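Local atomic coordinates of kappa-carrageenase (Pseudoalteromonas carrageenovora, PDB entry 5OCQ), a protein that hydrolyses kappa-carrageenan internally, cutting beta-1,4 linkages between D-galactose 4-sulfate and 3,6-anhydro-D-galactose through its family GH16 catalytic domain. Residues W120-I125 with N228-Q233; Q136-D141 with L221-Q226; H156-I161 with D204-Y209. The protein carries 1 engineered substitution. One frame throughout, in Å; residues are numbered along the deposited sequence. Where two conformers were deposited one is given.

The three contacts are linked through strands 115-122, 135-141 and 153-164, which lie side by side, and each reaches the same bound sulfated galactose. Interactions 1 and 2, with centres about 11 Å apart, are joined where Met121 N probably donates to Ile140 O (2.8 Å). Asp141 N lies 2.9 Å from Asp157 O, tying interaction 2 to interaction 3, whose centres are about 9 Å apart. In interaction 1 Trp120 stacks under the sulfated galactose and Tyr122 approaches the adjoining anhydrogalactose; interaction 2 carries the nucleophile Glu139 and the active-site Asp141; interaction 3 places His159 beside the galactose, while His156, Leu158, Ile206 and Trp208 pack in the protein interior.

Interaction 1: residues W120-I125 with N228-Q233; sequences WMYSTI and NLTLSQ. With G4S (4-O-sulfo-beta-D-galactopyranose), chain C; 9RN (3,6-anhydro-alpha-D-galactopyranose), chain B.
The carbonyl oxygen of Asn228 is held by three groups: Tyr122 N donates to Asn228 O at 3.1 Å, Met121 CA brings a C-H...O contact, and Thr230 OG1 adds a weak bond from its own strand. The return bond runs from Asn228 N to Tyr122 O (2.9 Å). Two more bonds join the backbones of Trp120 and Thr230, the shorter from Thr230 N to Trp120 O at 2.7 Å, with Met121 and Leu229 as the non-hydrogen-bonded pair between. A water donates to both Tyr122 O and Asn228 OD1. These antiparallel strands belong to the concave sheet of the GH16 beta-jellyroll, and Trp120 and Tyr122 line its substrate cleft. The Trp120 indole is sandwiched: Thr230 CB makes a CH-pi contact on one face, 4.0 Å from the centroid of the five-membered ring of Trp120, while the sulfated galactose G4S covers the opposite face, its C4 3.8 Å from Trp120 CH2. With CG between backbone N and carbonyl carbon (chi1 59°), the ring presents NE1 to Ser232 OG at 3.0 Å, a fairly straight bond (159°). A leucine here would probably deprive the sugar of its flat support and leave Ser232 OG without the indole donor. Tyr122 meets Thr230 OG1 at its ring edge, and its CD2 lies 3.8 Å from C6 of the anhydrogalactose 9RN; its hydroxyl bonds to Glu38.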
loop_
_atom_site.group_PDB
_atom_site.type_symbol
_atom_site.label_atom_id
_atom_site.label_comp_id
_atom_site.label_asym_id
_atom_site.label_seq_id
_atom_site.Cartn_x
_atom_site.Cartn_y
_atom_site.Cartn_z
ATOM N N TRP A 120 -2.015 0.480 -2.376
ATOM C CA TRP A 120 -0.741 0.989 -2.895
ATOM C C TRP A 120 -0.278 0.167 -4.082
ATOM O O TRP A 120 -0.949 -0.834 -4.431
ATOM C CB TRP A 120 0.350 1.095 -1.839
ATOM C CG TRP A 120 0.698 -0.219 -1.160
ATOM C CD1 TRP A 120 -0.145 -0.980 -0.402
ATOM C CD2 TRP A 120 1.973 -0.873 -1.140
ATOM N NE1 TRP A 120 0.529 -2.106 0.107
ATOM C CE2 TRP A 120 1.816 -2.077 -0.364
ATOM C CE3 TRP A 120 3.221 -0.613 -1.719
ATOM C CZ2 TRP A 120 2.905 -2.937 -0.134
ATOM C CZ3 TRP A 120 4.287 -1.434 -1.448
ATOM C CH2 TRP A 120 4.108 -2.602 -0.699
ATOM N N MET A 121 0.753 0.647 -4.774
ATOM C CA MET A 121 1.276 -0.107 -5.936
ATOM C C MET A 121 2.796 0.100 -5.956
ATOM O O MET A 121 3.300 1.188 -5.589
ATOM C CB MET A 121 0.606 0.284 -7.264
ATOM C CG MET A 121 0.856 1.713 -7.654
ATOM S SD MET A 121 -0.183 2.231 -9.062
ATOM C CE MET A 121 -1.614 2.716 -8.161
ATOM N N TYR A 122 3.548 -0.931 -6.394
ATOM C CA TYR A 122 5.032 -0.858 -6.349
ATOM C C TYR A 122 5.662 -1.684 -7.398
ATOM O O TYR A 122 5.131 -2.724 -7.786
ATOM C CB TYR A 122 5.559 -1.188 -4.966
ATOM C CG TYR A 122 5.454 -2.652 -4.531
ATOM C CD1 TYR A 122 4.226 -3.295 -4.320
ATOM C CD2 TYR A 122 6.598 -3.441 -4.352
ATOM C CE1 TYR A 122 4.194 -4.604 -3.866
ATOM C CE2 TYR A 122 6.537 -4.808 -3.886
ATOM C CZ TYR A 122 5.326 -5.375 -3.671
ATOM O OH TYR A 122 5.311 -6.679 -3.204
ATOM N N SER A 123 6.889 -1.319 -7.796
ATOM C CA SER A 123 7.634 -2.079 -8.773
ATOM C C SER A 123 8.720 -2.931 -8.176
ATOM O O SER A 123 8.949 -2.888 -6.992
ATOM C CB SER A 123 8.317 -1.071 -9.795
ATOM O OG SER A 123 9.395 -0.413 -9.122
ATOM N N THR A 124 9.370 -3.752 -9.030
ATOM C CA THR A 124 10.673 -4.334 -8.643
ATOM C C THR A 124 11.667 -3.198 -8.411
ATOM O O THR A 124 11.472 -2.074 -8.897
ATOM C CB THR A 124 11.219 -5.310 -9.739
ATOM O OG1 THR A 124 11.358 -4.614 -10.949
ATOM C CG2 THR A 124 10.275 -6.429 -9.908
ATOM N N ILE A 125 12.754 -3.542 -7.725
ATOM C CA ILE A 125 13.902 -2.553 -7.561
ATOM C C ILE A 125 14.977 -3.002 -8.536
ATOM O O ILE A 125 15.442 -4.139 -8.379
ATOM C CB ILE A 125 14.419 -2.547 -6.137
ATOM C CG1 ILE A 125 13.295 -2.203 -5.131
ATOM C CG2 ILE A 125 15.655 -1.608 -6.063
ATOM C CD1 ILE A 125 13.663 -2.303 -3.638
ATOM N N ASN A 228 2.790 -3.402 -9.391
ATOM C CA ASN A 228 1.738 -4.342 -8.956
ATOM C C ASN A 228 0.836 -3.680 -7.943
ATOM O O ASN A 228 1.321 -3.036 -7.020
ATOM C CB ASN A 228 2.373 -5.540 -8.222
ATOM C CG ASN A 228 3.349 -6.300 -9.080
ATOM O OD1 ASN A 228 4.480 -5.885 -9.207
ATOM N ND2 ASN A 228 2.965 -7.461 -9.637
ATOM N N LEU A 229 -0.500 -3.809 -8.122
ATOM C CA LEU A 229 -1.469 -3.153 -7.276
ATOM C C LEU A 229 -1.770 -3.989 -6.045
ATOM O O LEU A 229 -2.049 -5.195 -6.204
ATOM C CB LEU A 229 -2.769 -3.010 -8.100
ATOM C CG LEU A 229 -3.849 -2.159 -7.443
ATOM C CD1 LEU A 229 -3.364 -0.704 -7.133
ATOM C CD2 LEU A 229 -5.133 -2.162 -8.260
ATOM N N THR A 230 -1.747 -3.383 -4.857
ATOM C CA THR A 230 -1.659 -4.141 -3.621
ATOM C C THR A 230 -2.661 -3.611 -2.597
ATOM O O THR A 230 -2.741 -2.383 -2.338
ATOM C CB THR A 230 -0.181 -4.083 -3.112
ATOM O OG1 THR A 230 0.694 -4.544 -4.138
ATOM C CG2 THR A 230 0.079 -4.975 -1.856
ATOM N N LEU A 231 -3.255 -4.536 -1.849
ATOM C CA LEU A 231 -4.022 -4.241 -0.644
ATOM C C LEU A 231 -3.348 -5.021 0.493
ATOM O O LEU A 231 -3.037 -6.225 0.333
ATOM C CB LEU A 231 -5.491 -4.762 -0.750
ATOM C CG LEU A 231 -6.359 -3.976 -1.747
ATOM C CD1 LEU A 231 -7.504 -4.880 -2.327
ATOM C CD2 LEU A 231 -6.899 -2.708 -1.155
ATOM N N SER A 232 -3.067 -4.381 1.625
ATOM C CA SER A 232 -2.363 -5.110 2.679
ATOM C C SER A 232 -2.574 -4.422 4.044
ATOM O O SER A 232 -2.974 -3.244 4.060
ATOM C CB SER A 232 -0.857 -5.144 2.320
ATOM O OG SER A 232 -0.238 -3.837 2.373
ATOM N N GLN A 233 -2.248 -5.132 5.148
ATOM C CA GLN A 233 -2.362 -4.540 6.498
ATOM C C GLN A 233 -0.989 -4.698 7.148
ATOM O O GLN A 233 -0.509 -5.846 7.327
ATOM C CB GLN A 233 -3.549 -5.144 7.317
ATOM C CG GLN A 233 -3.696 -4.396 8.659
ATOM C CD GLN A 233 -5.048 -4.691 9.207
ATOM O OE1 GLN A 233 -6.042 -4.098 8.792
ATOM N NE2 GLN A 233 -5.126 -5.694 10.009
HETATM C C1 G4S C . 5.403 2.579 2.178
HETATM C C2 G4S C . 6.481 1.504 2.188
HETATM C C3 G4S C . 6.023 0.152 1.598
HETATM C C4 G4S C . 4.654 -0.195 2.222
HETATM C C5 G4S C . 3.657 0.955 1.974
HETATM C C6 G4S C . 2.223 0.696 2.340
HETATM O O1 G4S C . 5.821 3.622 3.107
HETATM O O2 G4S C . 7.605 1.944 1.338
HETATM O O4 G4S C . 4.896 -0.244 3.644
HETATM O O5 G4S C . 4.130 2.110 2.721
HETATM O O6 G4S C . 2.005 0.759 3.762
HETATM S S G4S C . 4.808 -1.623 4.571
HETATM O O7 G4S C . 3.925 -2.594 3.869
HETATM O O8 G4S C . 6.244 -2.088 4.688
HETATM O O9 G4S C . 4.170 -1.126 5.805
HETATM C C2 9RN B . 8.023 -2.917 1.440
HETATM C C4 9RN B . 10.263 -2.517 0.429
HETATM C C5 9RN B . 9.558 -1.539 -0.474
HETATM C C6 9RN B . 8.939 -2.494 -1.471
HETATM O O5 9RN B . 8.548 -0.845 0.318
HETATM O O3 9RN B . 8.648 -3.670 -0.720
HETATM C C3 9RN B . 9.134 -3.516 0.607
HETATM O O2 9RN B . 8.498 -2.781 2.836
HETATM C C1 9RN B . 7.501 -1.617 0.874
HETATM O O1 9RN B . 6.993 -0.807 1.912
HETATM O O HOH W 1 6.287 -5.376 -7.132
#

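Interaction 2: residues Q136-D141 with L221-Q226; sequences QYSEID and LYWHRQ. With G4S (4-O-sulfo-beta-D-galactopyranose), chain C; 9RN (3,6-anhydro-alpha-D-galactopyranose), chain B.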
loop_
_atom_site.group_PDB
_atom_site.type_symbol
_atom_site.label_atom_id
_atom_site.label_comp_id
_atom_site.label_asym_id
_atom_site.label_seq_id
_atom_site.Cartn_x
_atom_site.Cartn_y
_atom_site.Cartn_z
ATOM N N GLN A 136 15.191 3.601 -10.025
ATOM C CA GLN A 136 15.380 2.184 -9.828
ATOM C C GLN A 136 14.082 1.520 -9.177
ATOM O O GLN A 136 13.959 0.294 -9.239
ATOM C CB GLN A 136 16.494 1.931 -8.874
ATOM C CG GLN A 136 17.796 2.434 -9.351
ATOM C CD GLN A 136 18.926 1.966 -8.432
ATOM O OE1 GLN A 136 18.758 1.529 -7.270
ATOM N NE2 GLN A 136 20.146 2.116 -8.964
ATOM N N TYR A 137 13.179 2.382 -8.683
ATOM C CA TYR A 137 11.949 1.889 -7.872
ATOM C C TYR A 137 10.906 2.954 -7.880
ATOM O O TYR A 137 11.250 4.149 -7.653
ATOM C CB TYR A 137 12.355 1.566 -6.451
ATOM C CG TYR A 137 11.215 1.194 -5.530
ATOM C CD1 TYR A 137 10.561 0.008 -5.707
ATOM C CD2 TYR A 137 10.856 1.998 -4.478
ATOM C CE1 TYR A 137 9.515 -0.360 -4.885
ATOM C CE2 TYR A 137 9.790 1.678 -3.632
ATOM C CZ TYR A 137 9.131 0.453 -3.835
ATOM O OH TYR A 137 8.092 0.102 -2.993
ATOM N N SER A 138 9.637 2.586 -8.151
ATOM C CA SER A 138 8.507 3.497 -8.103
ATOM C C SER A 138 7.405 2.898 -7.227
ATOM O O SER A 138 7.122 1.712 -7.343
ATOM C CB SER A 138 7.839 3.685 -9.540
ATOM O OG SER A 138 8.752 4.290 -10.493
ATOM N N GLU A 139 6.892 3.694 -6.309
ATOM C CA GLU A 139 5.786 3.337 -5.408
ATOM C C GLU A 139 4.793 4.446 -5.267
ATOM O O GLU A 139 5.154 5.554 -4.950
ATOM C CB GLU A 139 6.316 2.851 -4.030
ATOM C CG GLU A 139 5.290 2.567 -3.029
ATOM C CD GLU A 139 5.793 2.251 -1.652
ATOM O OE1 GLU A 139 6.993 1.884 -1.474
ATOM O OE2 GLU A 139 4.915 2.293 -0.739
ATOM N N ILE A 140 3.512 4.182 -5.518
ATOM C CA ILE A 140 2.417 5.109 -5.270
ATOM C C ILE A 140 1.535 4.558 -4.147
ATOM O O ILE A 140 0.984 3.421 -4.356
ATOM C CB ILE A 140 1.573 5.387 -6.555
ATOM C CG1 ILE A 140 2.442 5.898 -7.724
ATOM C CG2 ILE A 140 0.380 6.337 -6.208
ATOM C CD1 ILE A 140 1.749 6.105 -9.050
ATOM N N ASP A 141 1.374 5.273 -3.036
ATOM C CA ASP A 141 0.483 4.847 -1.973
ATOM C C ASP A 141 -0.841 5.565 -2.178
ATOM O O ASP A 141 -0.934 6.832 -2.042
ATOM C CB ASP A 141 1.045 5.162 -0.618
ATOM C CG ASP A 141 2.330 4.404 -0.298
ATOM O OD1 ASP A 141 2.733 3.456 -1.083
ATOM O OD2 ASP A 141 2.994 4.687 0.753
ATOM N N LEU A 221 6.963 12.819 -11.694
ATOM C CA LEU A 221 8.379 12.877 -12.014
ATOM C C LEU A 221 9.035 11.520 -12.148
ATOM O O LEU A 221 9.873 11.318 -13.008
ATOM C CB LEU A 221 9.133 13.683 -10.943
ATOM C CG LEU A 221 8.577 15.133 -10.707
ATOM C CD1 LEU A 221 9.278 15.676 -9.508
ATOM C CD2 LEU A 221 8.883 15.987 -11.941
ATOM N N TYR A 222 8.681 10.550 -11.307
ATOM C CA TYR A 222 9.539 9.371 -11.074
ATOM C C TYR A 222 8.649 8.064 -10.999
ATOM O O TYR A 222 9.142 7.036 -10.534
ATOM C CB TYR A 222 10.309 9.466 -9.763
ATOM C CG TYR A 222 11.226 10.734 -9.644
ATOM C CD1 TYR A 222 12.158 10.954 -10.604
ATOM C CD2 TYR A 222 11.102 11.603 -8.587
ATOM C CE1 TYR A 222 13.048 12.063 -10.533
ATOM C CE2 TYR A 222 11.956 12.737 -8.496
ATOM C CZ TYR A 222 12.916 12.921 -9.468
ATOM O OH TYR A 222 13.760 14.060 -9.368
ATOM N N TRP A 223 7.367 8.173 -11.327
ATOM C CA TRP A 223 6.408 7.054 -11.169
ATOM C C TRP A 223 5.891 6.503 -12.469
ATOM O O TRP A 223 4.680 6.510 -12.779
ATOM C CB TRP A 223 5.322 7.412 -10.116
ATOM C CG TRP A 223 5.942 7.824 -8.894
ATOM C CD1 TRP A 223 6.307 6.984 -7.887
ATOM C CD2 TRP A 223 6.430 9.139 -8.487
ATOM N NE1 TRP A 223 7.038 7.641 -6.953
ATOM C CE2 TRP A 223 7.072 8.974 -7.245
ATOM C CE3 TRP A 223 6.331 10.429 -9.026
ATOM C CZ2 TRP A 223 7.702 10.019 -6.572
ATOM C CZ3 TRP A 223 6.960 11.503 -8.329
ATOM C CH2 TRP A 223 7.608 11.290 -7.111
ATOM N N HIS A 224 6.816 5.988 -13.270
ATOM C CA HIS A 224 6.470 5.451 -14.590
ATOM C C HIS A 224 6.797 3.981 -14.765
ATOM O O HIS A 224 6.515 3.370 -15.854
ATOM C CB HIS A 224 7.213 6.297 -15.687
ATOM C CG HIS A 224 6.861 7.757 -15.688
ATOM N ND1 HIS A 224 7.628 8.740 -15.067
ATOM C CD2 HIS A 224 5.818 8.403 -16.224
ATOM C CE1 HIS A 224 7.007 9.902 -15.147
ATOM N NE2 HIS A 224 5.906 9.722 -15.838
ATOM N N ARG A 225 7.337 3.347 -13.746
ATOM C CA ARG A 225 7.709 1.932 -13.859
ATOM C C ARG A 225 6.411 1.048 -13.813
ATOM O O ARG A 225 5.323 1.519 -13.383
ATOM C CB ARG A 225 8.706 1.555 -12.765
ATOM C CG ARG A 225 10.151 2.129 -12.946
ATOM C CD ARG A 225 10.955 1.874 -11.733
ATOM N NE ARG A 225 11.201 0.448 -11.462
ATOM C CZ ARG A 225 11.972 -0.383 -12.181
ATOM N NH1 ARG A 225 12.640 0.053 -13.293
ATOM N NH2 ARG A 225 12.094 -1.653 -11.858
ATOM N N GLN A 226 6.548 -0.210 -14.181
ATOM C CA GLN A 226 5.434 -1.206 -14.025
ATOM C C GLN A 226 5.268 -1.558 -12.550
ATOM O O GLN A 226 6.231 -1.994 -11.872
ATOM C CB GLN A 226 5.785 -2.483 -14.789
ATOM C CG GLN A 226 5.746 -2.302 -16.323
ATOM C CD GLN A 226 4.392 -1.986 -16.852
ATOM O OE1 GLN A 226 3.391 -2.627 -16.509
ATOM N NE2 GLN A 226 4.279 -0.821 -17.507
HETATM C C1 G4S C . 5.403 2.579 2.178
HETATM C C2 G4S C . 6.481 1.504 2.188
HETATM C C3 G4S C . 6.023 0.152 1.598
HETATM C C4 G4S C . 4.654 -0.195 2.222
HETATM C C5 G4S C . 3.657 0.955 1.974
HETATM C C6 G4S C . 2.223 0.696 2.340
HETATM O O1 G4S C . 5.821 3.622 3.107
HETATM O O2 G4S C . 7.605 1.944 1.338
HETATM O O4 G4S C . 4.896 -0.244 3.644
HETATM O O5 G4S C . 4.130 2.110 2.721
HETATM O O6 G4S C . 2.005 0.759 3.762
HETATM S S G4S C . 4.808 -1.623 4.571
HETATM O O7 G4S C . 3.925 -2.594 3.869
HETATM O O8 G4S C . 6.244 -2.088 4.688
HETATM O O9 G4S C . 4.170 -1.126 5.805
HETATM C C2 9RN B . 8.023 -2.917 1.440
HETATM C C4 9RN B . 10.263 -2.517 0.429
HETATM C C5 9RN B . 9.558 -1.539 -0.474
HETATM C C6 9RN B . 8.939 -2.494 -1.471
HETATM O O5 9RN B . 8.548 -0.845 0.318
HETATM O O3 9RN B . 8.648 -3.670 -0.720
HETATM C C3 9RN B . 9.134 -3.516 0.607
HETATM O O2 9RN B . 8.498 -2.781 2.836
HETATM C C1 9RN B . 7.501 -1.617 0.874
HETATM O O1 9RN B . 6.993 -0.807 1.912
#
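Ser138 OG donates to Tyr222 O at 2.8 Å, in the carbonyl plane and on a lone pair, and this hydrogen bond fastens strand 135-141 to the loop that leads into strand 227-235. The hydroxyl can reach the loop because it stands beside its own backbone N, anti to the carbonyl carbon (chi1 -63°). The two segments run almost at right angles, so the contact centres on Ser138 rather than forming a ladder.

Apolar packing flanks this bond. Ile140 crosses Trp223, its CD1 4.0 Å from Trp223 CB, and Ser138 CB lies at a similar distance from Trp223 CD1. The indole N-H of Trp223 is spent on His159 O of the next strand. On the other flank the aliphatic part of Arg225 lies along Ser138, with CD 3.5 Å from Ser138 OG.

The Arg225 chain bends at chi3 (65°), which sets its guanidinium so that Gln136 O lies over one face. Its N-H groups serve residues 123-124 instead: NE bonds to Ser123 OG, which also receives Ser138 N, and NH2 bonds to Thr124 O.

On the opposite side of the strand, alternate residues face the substrate. Tyr137 OH donates to Glu139 OE1 at 2.6 Å, meeting it from above the carboxylate plane. G4S O2 lies 2.9 Å from that same oxygen, while Glu139 OE2 is 3.0 Å from G4S C1. Asp141 OD2 approaches the ring oxygen, G4S O5, at 3.4 Å. Placing the nucleophile's OE2 this near the anomeric carbon fits the attack expected of a retaining GH16 hydrolase, and the bond from Tyr137 OH probably limits how the carboxylate can turn.

Interaction 3: residues H156-I161 with D204-Y209; sequences HDLHNI and DKITWY. With G4S (4-O-sulfo-beta-D-galactopyranose), chain C.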
loop_
_atom_site.group_PDB
_atom_site.type_symbol
_atom_site.label_atom_id
_atom_site.label_comp_id
_atom_site.label_asym_id
_atom_site.label_seq_id
_atom_site.Cartn_x
_atom_site.Cartn_y
_atom_site.Cartn_z
ATOM N N HIS A 156 -1.069 10.013 1.864
ATOM C CA HIS A 156 -1.283 9.718 0.436
ATOM C C HIS A 156 -0.005 10.043 -0.279
ATOM O O HIS A 156 0.159 11.098 -0.854
ATOM C CB HIS A 156 -2.483 10.529 -0.112
ATOM C CG HIS A 156 -3.733 10.409 0.719
ATOM N ND1 HIS A 156 -4.698 9.481 0.467
ATOM C CD2 HIS A 156 -4.132 11.056 1.847
ATOM C CE1 HIS A 156 -5.677 9.558 1.372
ATOM N NE2 HIS A 156 -5.362 10.529 2.223
ATOM N N ASP A 157 0.951 9.141 -0.155
ATOM C CA ASP A 157 2.362 9.406 -0.382
ATOM C C ASP A 157 2.994 8.757 -1.614
ATOM O O ASP A 157 2.443 7.825 -2.241
ATOM C CB ASP A 157 3.156 8.967 0.822
ATOM C CG ASP A 157 2.867 9.836 2.114
ATOM O OD1 ASP A 157 2.504 11.034 1.892
ATOM O OD2 ASP A 157 2.957 9.289 3.268
ATOM N N LEU A 158 4.224 9.195 -1.938
ATOM C CA LEU A 158 5.017 8.637 -2.996
ATOM C C LEU A 158 6.381 8.253 -2.522
ATOM O O LEU A 158 6.910 8.918 -1.643
ATOM C CB LEU A 158 5.168 9.688 -4.166
ATOM C CG LEU A 158 3.916 10.217 -4.828
ATOM C CD1 LEU A 158 4.225 11.336 -5.849
ATOM C CD2 LEU A 158 3.282 9.072 -5.580
ATOM N N HIS A 159 6.935 7.163 -3.057
ATOM C CA HIS A 159 8.280 6.642 -2.749
ATOM C C HIS A 159 9.008 6.277 -3.971
ATOM O O HIS A 159 8.423 5.819 -4.975
ATOM C CB HIS A 159 8.238 5.470 -1.727
ATOM C CG HIS A 159 7.420 5.713 -0.520
ATOM N ND1 HIS A 159 6.056 5.738 -0.465
ATOM C CD2 HIS A 159 7.828 6.067 0.703
ATOM C CE1 HIS A 159 5.648 5.943 0.780
ATOM N NE2 HIS A 159 6.729 6.117 1.513
ATOM N N ASN A 160 10.354 6.489 -3.990
ATOM C CA ASN A 160 11.119 6.114 -5.181
ATOM C C ASN A 160 12.607 6.032 -4.844
ATOM O O ASN A 160 13.004 6.601 -3.828
ATOM C CB ASN A 160 10.888 7.090 -6.353
ATOM C CG ASN A 160 11.223 8.589 -5.957
ATOM O OD1 ASN A 160 10.526 9.238 -5.193
ATOM N ND2 ASN A 160 12.274 9.088 -6.544
ATOM N N ILE A 161 13.347 5.350 -5.679
ATOM C CA ILE A 161 14.810 5.459 -5.650
ATOM C C ILE A 161 15.234 6.096 -6.967
ATOM O O ILE A 161 14.904 5.588 -8.032
ATOM C CB ILE A 161 15.420 4.096 -5.466
ATOM C CG1 ILE A 161 14.997 3.418 -4.154
ATOM C CG2 ILE A 161 16.965 4.181 -5.591
ATOM C CD1 ILE A 161 15.396 1.954 -4.090
ATOM N N ASP A 204 1.704 12.908 -16.659
ATOM C CA ASP A 204 2.065 14.214 -16.149
ATOM C C ASP A 204 1.743 14.428 -14.683
ATOM O O ASP A 204 2.442 15.209 -13.985
ATOM C CB ASP A 204 1.313 15.331 -16.969
ATOM C CG ASP A 204 1.717 15.361 -18.472
ATOM O OD1 ASP A 204 2.943 15.279 -18.728
ATOM O OD2 ASP A 204 0.832 15.465 -19.350
ATOM N N LYS A 205 0.665 13.802 -14.175
ATOM C CA LYS A 205 0.104 14.258 -12.875
ATOM C C LYS A 205 -0.391 13.026 -12.119
ATOM O O LYS A 205 -0.769 12.041 -12.802
ATOM C CB LYS A 205 -1.036 15.241 -13.120
ATOM C CG LYS A 205 -0.626 16.727 -13.212
ATOM C CD LYS A 205 -0.510 17.584 -11.946
ATOM C CE LYS A 205 0.077 18.915 -12.417
ATOM N NZ LYS A 205 -0.273 20.123 -11.659
ATOM N N ILE A 206 -0.345 13.105 -10.779
ATOM C CA ILE A 206 -1.002 12.075 -9.883
ATOM C C ILE A 206 -1.959 12.820 -8.985
ATOM O O ILE A 206 -1.509 13.773 -8.295
ATOM C CB ILE A 206 0.124 11.371 -9.102
ATOM C CG1 ILE A 206 1.158 10.759 -10.044
ATOM C CG2 ILE A 206 -0.461 10.253 -8.246
ATOM C CD1 ILE A 206 2.406 10.199 -9.368
ATOM N N THR A 207 -3.223 12.438 -8.904
ATOM C CA THR A 207 -4.263 13.126 -8.145
ATOM C C THR A 207 -5.018 12.079 -7.285
ATOM O O THR A 207 -5.468 11.051 -7.854
ATOM C CB THR A 207 -5.266 13.820 -9.078
ATOM O OG1 THR A 207 -4.494 14.556 -10.066
ATOM C CG2 THR A 207 -6.294 14.622 -8.333
ATOM N N TRP A 208 -5.135 12.377 -6.002
ATOM C CA TRP A 208 -5.748 11.451 -5.025
ATOM C C TRP A 208 -7.127 11.884 -4.593
ATOM O O TRP A 208 -7.386 13.089 -4.421
ATOM C CB TRP A 208 -4.880 11.338 -3.807
ATOM C CG TRP A 208 -3.572 10.648 -3.881
ATOM C CD1 TRP A 208 -3.291 9.390 -3.358
ATOM C CD2 TRP A 208 -2.290 11.121 -4.358
ATOM N NE1 TRP A 208 -2.003 9.095 -3.479
ATOM C CE2 TRP A 208 -1.335 10.126 -4.068
ATOM C CE3 TRP A 208 -1.848 12.304 -5.046
ATOM C CZ2 TRP A 208 0.035 10.243 -4.378
ATOM C CZ3 TRP A 208 -0.484 12.395 -5.370
ATOM C CH2 TRP A 208 0.444 11.373 -5.002
ATOM N N TYR A 209 -8.001 10.929 -4.294
ATOM C CA TYR A 209 -9.356 11.182 -3.980
ATOM C C TYR A 209 -9.792 10.419 -2.741
ATOM O O TYR A 209 -9.389 9.270 -2.574
ATOM C CB TYR A 209 -10.225 10.718 -5.159
ATOM C CG TYR A 209 -10.057 11.480 -6.448
ATOM C CD1 TYR A 209 -8.974 11.194 -7.327
ATOM C CD2 TYR A 209 -10.972 12.495 -6.777
ATOM C CE1 TYR A 209 -8.824 11.900 -8.509
ATOM C CE2 TYR A 209 -10.786 13.197 -7.959
ATOM C CZ TYR A 209 -9.733 12.907 -8.778
ATOM O OH TYR A 209 -9.478 13.611 -10.007
HETATM C C1 G4S C . 5.403 2.579 2.178
HETATM C C2 G4S C . 6.481 1.504 2.188
HETATM C C3 G4S C . 6.023 0.152 1.598
HETATM C C4 G4S C . 4.654 -0.195 2.222
HETATM C C5 G4S C . 3.657 0.955 1.974
HETATM C C6 G4S C . 2.223 0.696 2.340
HETATM O O1 G4S C . 5.821 3.622 3.107
HETATM O O2 G4S C . 7.605 1.944 1.338
HETATM O O4 G4S C . 4.896 -0.244 3.644
HETATM O O5 G4S C . 4.130 2.110 2.721
HETATM O O6 G4S C . 2.005 0.759 3.762
HETATM S S G4S C . 4.808 -1.623 4.571
HETATM O O7 G4S C . 3.925 -2.594 3.869
HETATM O O8 G4S C . 6.244 -2.088 4.688
HETATM O O9 G4S C . 4.170 -1.126 5.805
#
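His156 CB sits over the five-membered ring of Trp208, 3.7 Å from its centroid, in a CH-pi contact. The imidazole of His156 turns its edge to that indole, an offset edge-to-face pair with planes at 71° and centroids 5.6 Å apart. Leu158 comes at the rim of the six-membered ring, CD2 lying 3.7 Å from Trp208 CZ2, and it also meets Ile206 tip to tip, with Leu158 CD2 and Ile206 CD1 4.0 Å apart. Ile206 CG2 covers the face of the indole turned away from His156, so the ring lies between Ile206 of its own strand and His156 of the facing segment.

Hydrogen bonds to the second shell fix the two rings. Trp208 NE1 bonds to Asp141 O, on the backbone of the catalytic strand, and His156 is held at both nitrogens, ND1 by Val142 O and NE2 by Ser154 OG. On the far side of strand 153-164, His159 reaches the substrate, its NE2 3.1 Å from G4S O1. Strand 153-164 borders the catalytic strand, whereas strand 205-210 pairs with 195-201 and 213-219; side chains meeting between two such layers, as here, are part of the packed interior of the beta-jellyroll sandwich of GH16 enzymes.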